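Local coordinates for 3-oxoacyl-[acyl-carrier-protein] reductase (Sinorhizobium meliloti, PDB 3U9L), which probably catalyses the NADPH-dependent reduction of 3-oxoacyl-[acyl-carrier-protein] to its 3-hydroxyacyl form, as a member of the short-chain dehydrogenase/reductase family, at residues 8-13 / 23-28; 17-22 / 48-53; 186-191 / 246-251. All blocks are in the same frame, centred on the assembly; numbering follows the deposited sequence.

Contact 1. Residues 8-13 / 23-28; sequences ILITGA and EALAGA
Ile8 holds CG1 anti to its own carbonyl carbon (chi1 -53°), and the extended second torsion (-177°) carries CD1 out from the strand toward Leu25. Leu25 answers from the helix with CG likewise anti to the carbonyl carbon (chi1 -75°), which helps turn its two methyls toward the sheet. The side chains of Ile8 and Leu25 meet at about a right angle. Ile8 CD1 sits 4.1 Å from Leu25 CD1 and just as far from Leu25 CD2, so the isoleucine tip faces the leucine fork and uses both of its branches. The other arm of the isoleucine takes part as well: Ile8 CG2 also lies 4.1 Å from Leu25 CD1. Ile10, two residues further along the strand and on the same face, adds a lighter touch, with Ile10 CD1 4.3 Å from Leu25 CD1. That one leucine methyl therefore meets both isoleucines, while Leu25 CD2 faces Ile8. Everything that touches here is aliphatic and buried, and the contact depends on shape and exclusion of water. Past Ile10 the chain leaves the strand and enters the glycine-rich turn of the family, where Gly12 has a positive phi that favours glycine. Thr11 OG1 is hydrogen-bonded to the backbone N of Asn94 and of Ala95, tying the start of this turn to the residues just after strand 90-93. In relatives this turn runs beside the dinucleotide. Strand 7-10 lies between strands 31-36 and 90-93, and helix 16-27 covers it as the connection of a beta-alpha-beta crossover to strand 31-36. Leu25 also touches Val32 on one neighbouring strand and Ile92 on the other, while Val249 and Val252 of helix 242-252 pack beside it.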
ATOM      1  N   ILE A   8      27.576   1.229   5.037  1.00 21.11           N
ATOM      2  CA  ILE A   8      26.218   1.673   4.727  1.00 20.64           C
ATOM      3  C   ILE A   8      25.927   1.689   3.243  1.00 21.44           C
ATOM      4  O   ILE A   8      26.730   2.190   2.439  1.00 20.69           O
ATOM      5  CB  ILE A   8      26.008   3.124   5.251  1.00 20.59           C
ATOM      6  CG1 ILE A   8      26.402   3.177   6.737  1.00 22.18           C
ATOM      7  CG2 ILE A   8      24.597   3.580   4.979  1.00 18.10           C
ATOM      8  CD1 ILE A   8      26.184   4.525   7.436  1.00 22.17           C
ATOM      9  N   LEU A   9      24.791   1.136   2.860  1.00 18.84           N
ATOM     10  CA  LEU A   9      24.350   1.201   1.472  1.00 18.99           C
ATOM     11  C   LEU A   9      23.040   1.977   1.427  1.00 20.82           C
ATOM     12  O   LEU A   9      22.106   1.646   2.187  1.00 19.26           O
ATOM     13  CB  LEU A   9      24.143  -0.186   0.905  1.00 19.67           C
ATOM     14  CG  LEU A   9      23.348  -0.278  -0.411  1.00 21.72           C
ATOM     15  CD1 LEU A   9      24.040   0.452  -1.623  1.00 19.99           C
ATOM     16  CD2 LEU A   9      23.118  -1.786  -0.726  1.00 19.14           C
ATOM     17  N   ILE A  10      22.970   3.002   0.565  1.00 18.79           N
ATOM     18  CA  ILE A  10      21.745   3.766   0.314  1.00 20.35           C
ATOM     19  C   ILE A  10      21.351   3.630  -1.150  1.00 22.15           C
ATOM     20  O   ILE A  10      22.189   3.816  -2.050  1.00 22.30           O
ATOM     21  CB  ILE A  10      21.985   5.234   0.544  1.00 21.60           C
ATOM     22  CG1 ILE A  10      22.827   5.398   1.789  1.00 22.76           C
ATOM     23  CG2 ILE A  10      20.661   6.048   0.581  1.00 21.46           C
ATOM     24  CD1 ILE A  10      23.309   6.791   1.941  1.00 24.49           C
ATOM     25  N   THR A  11      20.089   3.312  -1.399  1.00 20.21           N
ATOM     26  CA  THR A  11      19.594   3.226  -2.762  1.00 21.13           C
ATOM     27  C   THR A  11      19.017   4.581  -3.245  1.00 23.44           C
ATOM     28  O   THR A  11      18.665   5.459  -2.440  1.00 23.28           O
ATOM     29  CB  THR A  11      18.589   2.072  -2.954  1.00 21.77           C
ATOM     30  OG1 THR A  11      17.421   2.312  -2.161  1.00 20.29           O
ATOM     31  CG2 THR A  11      19.242   0.714  -2.548  1.00 21.62           C
ATOM     32  N   GLY A  12      18.985   4.751  -4.560  1.00 23.64           N
ATOM     33  CA  GLY A  12      18.412   5.950  -5.169  1.00 26.71           C
ATOM     34  C   GLY A  12      19.056   7.201  -4.616  1.00 26.57           C
ATOM     35  O   GLY A  12      18.370   8.167  -4.308  1.00 27.84           O
ATOM     36  N   ALA A  13      20.373   7.174  -4.476  1.00 25.51           N
ATOM     37  CA  ALA A  13      21.104   8.281  -3.861  1.00 25.94           C
ATOM     38  C   ALA A  13      21.630   9.359  -4.821  1.00 28.32           C
ATOM     39  O   ALA A  13      22.510  10.116  -4.429  1.00 27.15           O
ATOM     40  CB  ALA A  13      22.223   7.774  -3.066  1.00 24.95           C
ATOM     41  N   GLU A  23      25.968  11.966   1.912  1.00 23.37           N
ATOM     42  CA  GLU A  23      27.009  12.927   2.281  1.00 26.14           C
ATOM     43  C   GLU A  23      27.086  13.148   3.795  1.00 25.66           C
ATOM     44  O   GLU A  23      28.168  13.156   4.378  1.00 26.69           O
ATOM     45  CB  GLU A  23      26.812  14.258   1.524  1.00 25.34           C
ATOM     46  CG  GLU A  23      26.810  14.037   0.028  1.00 27.29           C
ATOM     47  CD  GLU A  23      26.566  15.322  -0.809  1.00 31.12           C
ATOM     48  OE1 GLU A  23      26.002  16.317  -0.272  1.00 29.57           O
ATOM     49  OE2 GLU A  23      26.935  15.309  -2.026  1.00 31.22           O
ATOM     50  N   ALA A  24      25.953  13.334   4.450  1.00 25.31           N
ATOM     51  CA  ALA A  24      25.998  13.520   5.911  1.00 25.99           C
ATOM     52  C   ALA A  24      26.535  12.305   6.666  1.00 24.69           C
ATOM     53  O   ALA A  24      27.288  12.439   7.648  1.00 25.15           O
ATOM     54  CB  ALA A  24      24.602  13.935   6.453  1.00 24.19           C
ATOM     55  N   LEU A  25      26.158  11.111   6.219  1.00 24.18           N
ATOM     56  CA  LEU A  25      26.646   9.901   6.869  1.00 24.77           C
ATOM     57  C   LEU A  25      28.155   9.765   6.656  1.00 26.01           C
ATOM     58  O   LEU A  25      28.877   9.329   7.542  1.00 24.31           O
ATOM     59  CB  LEU A  25      25.941   8.652   6.382  1.00 22.31           C
ATOM     60  CG  LEU A  25      24.510   8.524   6.949  1.00 23.08           C
ATOM     61  CD1 LEU A  25      23.732   7.474   6.120  1.00 21.18           C
ATOM     62  CD2 LEU A  25      24.557   8.154   8.457  1.00 21.91           C
ATOM     63  N   ALA A  26      28.614  10.131   5.468  1.00 25.09           N
ATOM     64  CA  ALA A  26      30.045  10.046   5.184  1.00 25.80           C
ATOM     65  C   ALA A  26      30.763  11.131   6.037  1.00 27.20           C
ATOM     66  O   ALA A  26      31.855  10.919   6.547  1.00 28.00           O
ATOM     67  CB  ALA A  26      30.268  10.247   3.713  1.00 26.14           C
ATOM     68  N   GLY A  27      30.118  12.284   6.206  1.00 26.96           N
ATOM     69  CA  GLY A  27      30.659  13.318   7.060  1.00 27.65           C
ATOM     70  C   GLY A  27      30.827  12.833   8.495  1.00 28.80           C
ATOM     71  O   GLY A  27      31.711  13.299   9.223  1.00 30.14           O
ATOM     72  N   ALA A  28      29.967  11.914   8.911  1.00 26.64           N
ATOM     73  CA  ALA A  28      29.995  11.398  10.265  1.00 27.46           C
ATOM     74  C   ALA A  28      31.018  10.303  10.366  1.00 27.81           C
ATOM     75  O   ALA A  28      31.153   9.684  11.400  1.00 30.42           O
ATOM     76  CB  ALA A  28      28.646  10.880  10.684  1.00 24.90           C
TER

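Contact 2. Residues 17-22 / 48-53; sequences FGRLTA and EAIAGF
The guanidinium of Arg19 is the flat group of this contact, and Ala49 CB lies over one of its faces. The methyl is 3.6 Å from Arg19 NH2 and 3.9 Å from Arg19 CZ, so it sits off centre, toward the NH2 branch. Ile50 approaches the same group obliquely, and its closest touch is further back along the arginine side chain, where Ile50 CG1 comes to 3.7 Å from Arg19 CD. Ile50 CD1 stays alongside, 4.1 Å from the same Arg19 CD. Arg19 reaches across because its CG is anti to the backbone N (chi1 174°), which sends the chain out from helix 16-27 before it bends at the third torsion. The methylenes then lean on the isoleucine and the charged end on the alanine: one long side chain bridges two helices by apolar contact, without a polar partner in 48-53. NH1 and NE find weak partners near its own helix: a weak hydrogen bond from NH1 to Ser14 O and a long, weak ion pair between NE and Glu23 OE2. With an alanine here, Ile50 and Ala49 would probably lose the cover of the arginine chain, opening a gap between the helices and taking the weak ion-pair partner from Glu23. Inside 17-22, Thr21 OG1 bonds to Phe17 O at 2.8 Å, and that oxygen also accepts from Thr21 N; the two donors arrive from opposite faces of the carbonyl plane. Helices 16-27 and 44-57 lie side by side on one face of the sheet. Below them Ala22 packs on Val32, Ala34 and Leu61, and Ile50 on Met36, Leu61 and Thr63, so strands 31-36 and 61-65 form the floor; Leu20 and Thr21 turn to helix 242-252.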
ATOM      1  N   PHE A  17      16.853  13.352  -0.830  1.00 32.14           N
ATOM      2  CA  PHE A  17      17.229  12.927   0.521  1.00 30.50           C
ATOM      3  C   PHE A  17      18.346  11.952   0.413  1.00 26.99           C
ATOM      4  O   PHE A  17      19.189  11.888   1.277  1.00 28.02           O
ATOM      5  CB  PHE A  17      16.116  12.144   1.206  1.00 28.98           C
ATOM      6  CG  PHE A  17      14.891  12.925   1.445  1.00 31.29           C
ATOM      7  CD1 PHE A  17      14.949  14.164   2.042  1.00 33.93           C
ATOM      8  CD2 PHE A  17      13.653  12.411   1.081  1.00 30.01           C
ATOM      9  CE1 PHE A  17      13.765  14.894   2.250  1.00 34.16           C
ATOM     10  CE2 PHE A  17      12.510  13.113   1.301  1.00 29.67           C
ATOM     11  CZ  PHE A  17      12.554  14.338   1.888  1.00 33.03           C
ATOM     12  N   GLY A  18      18.301  11.138  -0.622  1.00 25.94           N
ATOM     13  CA  GLY A  18      19.284  10.078  -0.770  1.00 27.05           C
ATOM     14  C   GLY A  18      20.700  10.632  -0.745  1.00 26.03           C
ATOM     15  O   GLY A  18      21.585  10.168  -0.025  1.00 24.06           O
ATOM     16  N   ARG A  19      20.926  11.615  -1.594  1.00 27.18           N
ATOM     17  CA  ARG A  19      22.243  12.213  -1.717  1.00 26.19           C
ATOM     18  C   ARG A  19      22.700  12.989  -0.494  1.00 25.07           C
ATOM     19  O   ARG A  19      23.815  12.844  -0.077  1.00 24.25           O
ATOM     20  CB  ARG A  19      22.254  13.108  -2.935  1.00 27.65           C
ATOM     21  CG  ARG A  19      23.519  13.908  -3.093  1.00 30.74           C
ATOM     22  CD  ARG A  19      23.662  14.261  -4.544  1.00 30.95           C
ATOM     23  NE  ARG A  19      24.277  15.545  -4.692  1.00 34.02           N
ATOM     24  CZ  ARG A  19      24.206  16.272  -5.816  1.00 35.26           C
ATOM     25  NH1 ARG A  19      23.565  15.832  -6.914  1.00 31.80           N
ATOM     26  NH2 ARG A  19      24.767  17.436  -5.811  1.00 33.44           N
ATOM     27  N   LEU A  20      21.864  13.833   0.077  1.00 25.40           N
ATOM     28  CA  LEU A  20      22.279  14.568   1.251  1.00 25.47           C
ATOM     29  C   LEU A  20      22.511  13.591   2.394  1.00 25.12           C
ATOM     30  O   LEU A  20      23.384  13.758   3.281  1.00 24.64           O
ATOM     31  CB  LEU A  20      21.182  15.550   1.636  1.00 26.83           C
ATOM     32  CG  LEU A  20      20.941  16.684   0.629  1.00 30.58           C
ATOM     33  CD1 LEU A  20      19.942  17.741   1.157  1.00 33.91           C
ATOM     34  CD2 LEU A  20      22.256  17.357   0.268  1.00 32.92           C
ATOM     35  N   THR A  21      21.716  12.536   2.415  1.00 25.16           N
ATOM     36  CA  THR A  21      21.935  11.549   3.492  1.00 24.14           C
ATOM     37  C   THR A  21      23.265  10.827   3.354  1.00 23.10           C
ATOM     38  O   THR A  21      23.960  10.618   4.367  1.00 23.66           O
ATOM     39  CB  THR A  21      20.756  10.561   3.583  1.00 23.19           C
ATOM     40  OG1 THR A  21      19.591  11.310   3.942  1.00 24.51           O
ATOM     41  CG2 THR A  21      20.995   9.528   4.679  1.00 22.85           C
ATOM     42  N   ALA A  22      23.620  10.414   2.135  1.00 21.98           N
ATOM     43  CA  ALA A  22      24.908   9.750   1.891  1.00 22.62           C
ATOM     44  C   ALA A  22      26.062  10.688   2.293  1.00 24.28           C
ATOM     45  O   ALA A  22      26.969  10.293   3.014  1.00 23.29           O
ATOM     46  CB  ALA A  22      25.018   9.348   0.450  1.00 22.52           C
ATOM     47  N   GLU A  48      29.551  12.881 -10.657  1.00 32.21           N
ATOM     48  CA  GLU A  48      30.615  13.901 -10.580  1.00 32.49           C
ATOM     49  C   GLU A  48      30.414  14.797  -9.389  1.00 31.13           C
ATOM     50  O   GLU A  48      31.363  15.089  -8.678  1.00 29.99           O
ATOM     51  CB  GLU A  48      30.673  14.748 -11.860  1.00 33.84           C
ATOM     52  CG  GLU A  48      30.893  13.894 -13.072  1.00 37.07           C
ATOM     53  CD  GLU A  48      31.030  14.688 -14.375  1.00 44.76           C
ATOM     54  OE1 GLU A  48      30.902  15.951 -14.362  1.00 43.32           O
ATOM     55  OE2 GLU A  48      31.281  14.013 -15.418  1.00 48.06           O
ATOM     56  N   ALA A  49      29.169  15.227  -9.173  1.00 30.48           N
ATOM     57  CA  ALA A  49      28.838  16.094  -8.045  1.00 30.40           C
ATOM     58  C   ALA A  49      29.181  15.466  -6.716  1.00 31.85           C
ATOM     59  O   ALA A  49      29.808  16.101  -5.870  1.00 33.44           O
ATOM     60  CB  ALA A  49      27.357  16.505  -8.090  1.00 33.52           C
ATOM     61  N   ILE A  50      28.809  14.197  -6.546  1.00 32.40           N
ATOM     62  CA  ILE A  50      29.034  13.466  -5.304  1.00 32.69           C
ATOM     63  C   ILE A  50      30.523  13.162  -5.114  1.00 31.21           C
ATOM     64  O   ILE A  50      31.071  13.236  -4.000  1.00 30.35           O
ATOM     65  CB  ILE A  50      28.240  12.079  -5.318  1.00 32.00           C
ATOM     66  CG1 ILE A  50      26.741  12.264  -5.181  1.00 32.27           C
ATOM     67  CG2 ILE A  50      28.688  11.115  -4.251  1.00 30.29           C
ATOM     68  CD1 ILE A  50      26.013  11.091  -5.827  1.00 33.18           C
ATOM     69  N   ALA A  51      31.160  12.725  -6.189  1.00 30.61           N
ATOM     70  CA  ALA A  51      32.588  12.413  -6.129  1.00 31.19           C
ATOM     71  C   ALA A  51      33.405  13.673  -5.726  1.00 31.58           C
ATOM     72  O   ALA A  51      34.334  13.595  -4.929  1.00 31.59           O
ATOM     73  CB  ALA A  51      33.057  11.889  -7.489  1.00 32.82           C
ATOM     74  N   GLY A  52      33.033  14.831  -6.268  1.00 29.72           N
ATOM     75  CA  GLY A  52      33.709  16.072  -5.950  1.00 28.82           C
ATOM     76  C   GLY A  52      33.573  16.406  -4.477  1.00 29.97           C
ATOM     77  O   GLY A  52      34.544  16.807  -3.833  1.00 26.36           O
ATOM     78  N   PHE A  53      32.352  16.272  -3.941  1.00 31.19           N
ATOM     79  CA  PHE A  53      32.113  16.466  -2.504  1.00 30.19           C
ATOM     80  C   PHE A  53      32.968  15.530  -1.659  1.00 28.05           C
ATOM     81  O   PHE A  53      33.556  15.938  -0.671  1.00 30.19           O
ATOM     82  CB  PHE A  53      30.631  16.209  -2.141  1.00 32.66           C
ATOM     83  CG  PHE A  53      30.356  16.294  -0.653  1.00 31.02           C
ATOM     84  CD1 PHE A  53      30.519  15.179   0.173  1.00 28.94           C
ATOM     85  CD2 PHE A  53      29.924  17.516  -0.088  1.00 32.27           C
ATOM     86  CE1 PHE A  53      30.268  15.253   1.524  1.00 29.99           C
ATOM     87  CE2 PHE A  53      29.670  17.620   1.270  1.00 31.75           C
ATOM     88  CZ  PHE A  53      29.848  16.487   2.085  1.00 31.53           C
TER

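Contact 3. Residues 186-191 / 246-251; sequences SIIVPG and DAIVRV
Strand 186-190 and helix 246-251 run nearly antiparallel, at 165°, with their axes 10.1 Å apart at closest approach. Two backbone positions face each other across that gap: Ser186 with Val251, and Ile188 with Ile248. At the second pair the two isoleucines cross obliquely, Ile188 CG1 lying 3.8 Å from Ile248 CG1, so they touch along their longer branches. In Ile188 the second torsion (-54°) turns CD1 toward the Val251 end of the contact, 4.2 Å from Val251 CG2, while it stays 4.0 Å from Ile248 CG1. At the first pair Ser186 OG lies 3.6 Å from Val251 CG1. Val251 offers only a methyl there, so this is van der Waals contact; the buried hydroxyl has its hydrogen bond with Pro260 O. Ile144 of the neighbouring strand also packs on both Ile188 and Ile248, and Val263 of strand 262-265 on Val251. A helix lying antiparallel to the strands of a parallel sheet, its aliphatic side chains set on the sheet, is the Rossmann-type layering of short-chain dehydrogenases; here helix 242-252 returns the chain to strand 262-265.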
ATOM      1  N   SER A 186      14.397   1.130  11.565  1.00 18.66           N
ATOM      2  CA  SER A 186      13.967   2.467  11.862  1.00 17.65           C
ATOM      3  C   SER A 186      13.346   3.058  10.575  1.00 19.10           C
ATOM      4  O   SER A 186      13.888   2.869   9.460  1.00 18.25           O
ATOM      5  CB  SER A 186      15.162   3.276  12.429  1.00 20.11           C
ATOM      6  OG  SER A 186      14.735   4.611  12.650  1.00 26.95           O
ATOM      7  N   ILE A 187      12.187   3.721  10.702  1.00 15.98           N
ATOM      8  CA  ILE A 187      11.479   4.206   9.559  1.00 15.73           C
ATOM      9  C   ILE A 187      11.430   5.744   9.639  1.00 18.25           C
ATOM     10  O   ILE A 187      11.000   6.327  10.627  1.00 17.95           O
ATOM     11  CB  ILE A 187      10.029   3.691   9.488  1.00 17.19           C
ATOM     12  CG1 ILE A 187      10.005   2.135   9.455  1.00 16.69           C
ATOM     13  CG2 ILE A 187       9.348   4.307   8.246  1.00 16.74           C
ATOM     14  CD1 ILE A 187       8.639   1.396   9.501  1.00 17.16           C
ATOM     15  N   ILE A 188      11.903   6.383   8.596  1.00 16.75           N
ATOM     16  CA  ILE A 188      11.900   7.828   8.525  1.00 18.43           C
ATOM     17  C   ILE A 188      10.633   8.228   7.775  1.00 17.31           C
ATOM     18  O   ILE A 188      10.322   7.706   6.694  1.00 16.57           O
ATOM     19  CB  ILE A 188      13.152   8.352   7.770  1.00 17.82           C
ATOM     20  CG1 ILE A 188      14.471   7.675   8.279  1.00 18.18           C
ATOM     21  CG2 ILE A 188      13.191   9.860   7.794  1.00 17.99           C
ATOM     22  CD1 ILE A 188      14.744   7.745   9.809  1.00 18.88           C
ATOM     23  N   VAL A 189       9.919   9.154   8.383  1.00 16.63           N
ATOM     24  CA  VAL A 189       8.669   9.648   7.865  1.00 18.56           C
ATOM     25  C   VAL A 189       8.752  11.163   7.478  1.00 19.36           C
ATOM     26  O   VAL A 189       8.424  12.044   8.252  1.00 19.62           O
ATOM     27  CB  VAL A 189       7.500   9.307   8.820  1.00 18.11           C
ATOM     28  CG1 VAL A 189       6.189   9.663   8.191  1.00 19.05           C
ATOM     29  CG2 VAL A 189       7.527   7.797   9.139  1.00 17.90           C
ATOM     30  N   PRO A 190       9.219  11.441   6.260  1.00 19.33           N
ATOM     31  CA  PRO A 190       9.367  12.829   5.761  1.00 22.00           C
ATOM     32  C   PRO A 190       8.059  13.397   5.303  1.00 20.00           C
ATOM     33  O   PRO A 190       7.284  12.691   4.650  1.00 18.74           O
ATOM     34  CB  PRO A 190      10.292  12.703   4.532  1.00 22.13           C
ATOM     35  CG  PRO A 190      10.627  11.271   4.400  1.00 22.74           C
ATOM     36  CD  PRO A 190       9.707  10.448   5.288  1.00 18.95           C
ATOM     37  N   GLY A 191       7.814  14.657   5.660  1.00 21.30           N
ATOM     38  CA  GLY A 191       6.635  15.368   5.182  1.00 22.26           C
ATOM     39  C   GLY A 191       6.975  16.025   3.856  1.00 26.56           C
ATOM     40  O   GLY A 191       7.920  15.616   3.158  1.00 26.01           O
ATOM     41  N   ASP A 246      19.862  14.862   8.631  1.00 27.22           N
ATOM     42  CA  ASP A 246      20.419  14.965   9.977  1.00 27.65           C
ATOM     43  C   ASP A 246      19.689  14.007  10.906  1.00 27.88           C
ATOM     44  O   ASP A 246      20.306  13.433  11.778  1.00 27.29           O
ATOM     45  CB  ASP A 246      20.355  16.395  10.505  1.00 30.44           C
ATOM     46  CG  ASP A 246      21.238  17.367   9.679  1.00 37.58           C
ATOM     47  OD1 ASP A 246      22.445  17.030   9.349  1.00 34.27           O
ATOM     48  OD2 ASP A 246      20.683  18.445   9.334  1.00 38.57           O
ATOM     49  N   ALA A 247      18.389  13.806  10.691  1.00 28.21           N
ATOM     50  CA  ALA A 247      17.662  12.774  11.484  1.00 27.44           C
ATOM     51  C   ALA A 247      18.261  11.418  11.264  1.00 25.43           C
ATOM     52  O   ALA A 247      18.365  10.633  12.189  1.00 27.17           O
ATOM     53  CB  ALA A 247      16.164  12.758  11.150  1.00 25.97           C
ATOM     54  N   ILE A 248      18.678  11.123  10.037  1.00 25.57           N
ATOM     55  CA  ILE A 248      19.252   9.801   9.763  1.00 24.57           C
ATOM     56  C   ILE A 248      20.638   9.557  10.390  1.00 25.71           C
ATOM     57  O   ILE A 248      20.934   8.467  10.893  1.00 22.60           O
ATOM     58  CB  ILE A 248      19.273   9.490   8.252  1.00 23.33           C
ATOM     59  CG1 ILE A 248      17.839   9.321   7.795  1.00 21.62           C
ATOM     60  CG2 ILE A 248      20.096   8.188   7.979  1.00 22.23           C
ATOM     61  CD1 ILE A 248      17.676   9.293   6.301  1.00 21.62           C
ATOM     62  N   VAL A 249      21.490  10.575  10.331  1.00 25.40           N
ATOM     63  CA  VAL A 249      22.786  10.523  10.995  1.00 24.46           C
ATOM     64  C   VAL A 249      22.565  10.264  12.476  1.00 25.70           C
ATOM     65  O   VAL A 249      23.244   9.416  13.040  1.00 25.56           O
ATOM     66  CB  VAL A 249      23.552  11.854  10.801  1.00 25.89           C
ATOM     67  CG1 VAL A 249      24.769  11.919  11.730  1.00 26.25           C
ATOM     68  CG2 VAL A 249      23.910  12.067   9.298  1.00 23.73           C
ATOM     69  N   ARG A 250      21.602  10.964  13.094  1.00 27.00           N
ATOM     70  CA  ARG A 250      21.254  10.709  14.516  1.00 27.08           C
ATOM     71  C   ARG A 250      20.749   9.303  14.790  1.00 26.74           C
ATOM     72  O   ARG A 250      21.114   8.705  15.794  1.00 28.38           O
ATOM     73  CB  ARG A 250      20.227  11.710  15.062  1.00 27.51           C
ATOM     74  CG  ARG A 250      20.849  13.022  15.478  1.00 34.78           C
ATOM     75  CD  ARG A 250      19.821  14.002  16.166  1.00 35.81           C
ATOM     76  NE  ARG A 250      18.657  14.230  15.295  1.00 40.40           N
ATOM     77  CZ  ARG A 250      18.450  15.321  14.563  1.00 39.16           C
ATOM     78  NH1 ARG A 250      19.329  16.344  14.593  1.00 39.13           N
ATOM     79  NH2 ARG A 250      17.366  15.376  13.790  1.00 37.59           N
ATOM     80  N   VAL A 251      19.881   8.760  13.936  1.00 25.74           N
ATOM     81  CA  VAL A 251      19.497   7.342  14.121  1.00 25.01           C
ATOM     82  C   VAL A 251      20.701   6.402  14.082  1.00 25.55           C
ATOM     83  O   VAL A 251      20.882   5.534  14.956  1.00 24.47           O
ATOM     84  CB  VAL A 251      18.469   6.923  13.045  1.00 23.80           C
ATOM     85  CG1 VAL A 251      18.233   5.415  13.056  1.00 22.66           C
ATOM     86  CG2 VAL A 251      17.146   7.690  13.260  1.00 21.54           C
TER

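In the fold
Contacts 1 and 3 are buried helix-on-sheet layers, made mostly of branched aliphatic chains, whereas contact 2 joins two helices and is only partly buried, which is where a charged arginine can take part. Helix 16-27 serves both contact 1 and contact 2, Leu25 facing the sheet and Arg19, on an earlier turn, reaching helix 44-57; Ile10 CD1 packs against Ala22 CA at 3.4 Å where the two meet. Contact 3 rests on the same sheet further along, and its helix abuts helix 16-27 through Ala24 CB and Val249 CG2, 3.5 Å apart. Contacts 2 and 3, about 17 Å apart between centres, meet more sparsely, through Thr21 with Ile248 and Phe17 with Pro190.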